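Local coordinates for protein CMP-sialic acid transporter 1 (Zea mays, PDB 6I1R) that probably carries CMP-sialic acid, and perhaps CMP-Kdo, from the cytoplasm into the Golgi, and is held here facing outward with CMP bound, at residues B[91-94]-B[100-103]. The protein carries 5 engineered substitutions. Sequence-based numbering, arbitrary orientation.
Sequences ATLT and TYQI
Leu93 and Tyr101 meet where the chain leaves helix 76-92 and turns into helix 98-104, and the contact between the two segments is wholly apolar. It joins two successive, predicted transmembrane segments of the all-helical nucleotide-sugar transporter fold as plain packing across their connection. The methyl CD2 of Leu93 lies 3.5 Å from Tyr101 CD2 and 3.7 Å from Tyr101 CG, at the part of the ring nearest its own backbone. Behind that methyl, Leu93 CG stands over one face of the ring, 4.2 Å above its plane and displaced toward the rim. With Tyr101 CG anti to the backbone N (chi1 159°), the ring reaches back across the turn to meet the leucine. A branched aliphatic chain suits one side of this contact, since it can set a methyl against a flat aromatic surface, and the broad ring suits the other because it touches two neighbours at once.

The second neighbour is Thr92, whose CG2 comes within 4.3 Å of Tyr101 CD1 at an oblique approach. Threonine serves two purposes here: its methyl is turned to the ring, while its hydroxyl OG1 hydrogen-bonds to Val88 O, one turn back in the helix.

The turn is held by polar bonds of its own. Ala91 O accepts from both Thr94 N (3.1 Å) and Thr94 OG1 (2.7 Å), the hydroxyl lying in the carbonyl plane. Thr94 OG1 also bonds to Gly222 N of the second subunit, linking this turn to the dimer partner.

With the ring of Tyr101 cut back to an alanine, the Leu93 and Thr92 methyls would probably lose the surface they pack on. The Tyr101 side chain is about 10 Å from the bound CMP, near the ligand but not touching it. Between residues 91-94 and 100-103 the contact is van der Waals packing, which is less directional than hydrogen bonding.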
ATOM      1  N   ALA B  91      -1.769  -9.517 -12.501  1.00 56.22           N
ATOM      2  CA  ALA B  91      -1.024 -10.738 -12.793  1.00 53.96           C
ATOM      3  C   ALA B  91       0.467 -10.409 -12.955  1.00 51.71           C
ATOM      4  O   ALA B  91       1.313 -11.066 -12.349  1.00 49.36           O
ATOM      5  CB  ALA B  91      -1.586 -11.411 -14.022  1.00 53.73           C
ATOM      6  N   THR B  92       0.769  -9.376 -13.742  1.00 50.99           N
ATOM      7  CA  THR B  92       2.154  -8.983 -14.050  1.00 51.26           C
ATOM      8  C   THR B  92       2.952  -8.781 -12.756  1.00 51.10           C
ATOM      9  O   THR B  92       3.996  -9.407 -12.555  1.00 49.25           O
ATOM     10  CB  THR B  92       2.201  -7.705 -14.898  1.00 51.78           C
ATOM     11  OG1 THR B  92       1.215  -7.796 -15.928  1.00 52.63           O
ATOM     12  CG2 THR B  92       3.558  -7.461 -15.521  1.00 52.29           C
ATOM     13  N   LEU B  93       2.425  -7.936 -11.872  1.00 52.07           N
ATOM     14  CA  LEU B  93       3.115  -7.520 -10.642  1.00 51.80           C
ATOM     15  C   LEU B  93       3.487  -8.726  -9.765  1.00 53.40           C
ATOM     16  O   LEU B  93       4.275  -8.564  -8.835  1.00 50.77           O
ATOM     17  CB  LEU B  93       2.215  -6.547  -9.870  1.00 51.00           C
ATOM     18  CG  LEU B  93       2.073  -5.150 -10.477  1.00 50.27           C
ATOM     19  CD1 LEU B  93       0.836  -4.446  -9.940  1.00 49.96           C
ATOM     20  CD2 LEU B  93       3.316  -4.310 -10.219  1.00 50.40           C
ATOM     21  N   THR B  94       2.938  -9.916 -10.031  1.00 58.16           N
ATOM     22  CA  THR B  94       3.321 -11.114  -9.268  1.00 60.29           C
ATOM     23  C   THR B  94       4.556 -11.778  -9.895  1.00 62.16           C
ATOM     24  O   THR B  94       5.003 -12.810  -9.400  1.00 62.60           O
ATOM     25  CB  THR B  94       2.162 -12.114  -9.141  1.00 60.83           C
ATOM     26  OG1 THR B  94       1.955 -12.759 -10.398  1.00 63.84           O
ATOM     27  CG2 THR B  94       0.873 -11.470  -8.680  1.00 60.96           C
ATOM     28  N   THR B 100      10.028  -2.249 -12.613  1.00 77.09           N
ATOM     29  CA  THR B 100      10.092  -2.973 -13.888  1.00 78.45           C
ATOM     30  C   THR B 100       8.757  -2.826 -14.632  1.00 79.97           C
ATOM     31  O   THR B 100       8.736  -2.618 -15.844  1.00 81.85           O
ATOM     32  CB  THR B 100      10.455  -4.447 -13.662  1.00 79.26           C
ATOM     33  OG1 THR B 100      11.764  -4.498 -13.092  1.00 79.41           O
ATOM     34  CG2 THR B 100      10.424  -5.277 -14.929  1.00 78.88           C
ATOM     35  N   TYR B 101       7.655  -2.927 -13.891  1.00 80.77           N
ATOM     36  CA  TYR B 101       6.299  -2.798 -14.445  1.00 82.12           C
ATOM     37  C   TYR B 101       6.066  -1.354 -14.915  1.00 81.72           C
ATOM     38  O   TYR B 101       5.517  -1.131 -15.997  1.00 81.40           O
ATOM     39  CB  TYR B 101       5.274  -3.281 -13.411  1.00 83.40           C
ATOM     40  CG  TYR B 101       3.854  -2.795 -13.584  1.00 84.38           C
ATOM     41  CD1 TYR B 101       3.024  -3.311 -14.569  1.00 85.00           C
ATOM     42  CD2 TYR B 101       3.323  -1.845 -12.727  1.00 85.74           C
ATOM     43  CE1 TYR B 101       1.714  -2.874 -14.715  1.00 86.15           C
ATOM     44  CE2 TYR B 101       2.018  -1.397 -12.859  1.00 85.96           C
ATOM     45  CZ  TYR B 101       1.208  -1.914 -13.855  1.00 86.01           C
ATOM     46  OH  TYR B 101      -0.071  -1.457 -13.971  1.00 86.12           O
ATOM     47  N   GLN B 102       6.502  -0.382 -14.116  1.00 81.26           N
ATOM     48  CA  GLN B 102       6.320   1.033 -14.444  1.00 82.82           C
ATOM     49  C   GLN B 102       7.063   1.382 -15.740  1.00 84.10           C
ATOM     50  O   GLN B 102       6.575   2.196 -16.525  1.00 85.45           O
ATOM     51  CB  GLN B 102       6.814   1.919 -13.297  1.00 83.59           C
ATOM     52  N   ILE B 103       8.225   0.767 -15.969  1.00 84.39           N
ATOM     53  CA  ILE B 103       9.081   1.138 -17.102  1.00 84.11           C
ATOM     54  C   ILE B 103       8.644   0.372 -18.361  1.00 83.16           C
ATOM     55  O   ILE B 103       8.800   0.878 -19.472  1.00 82.02           O
ATOM     56  CB  ILE B 103      10.574   0.931 -16.761  1.00 85.31           C
ATOM     57  CG1 ILE B 103      11.477   1.839 -17.602  1.00 85.93           C
ATOM     58  CG2 ILE B 103      10.985  -0.530 -16.878  1.00 85.90           C
ATOM     59  CD1 ILE B 103      12.814   2.141 -16.963  1.00 86.40           C
TER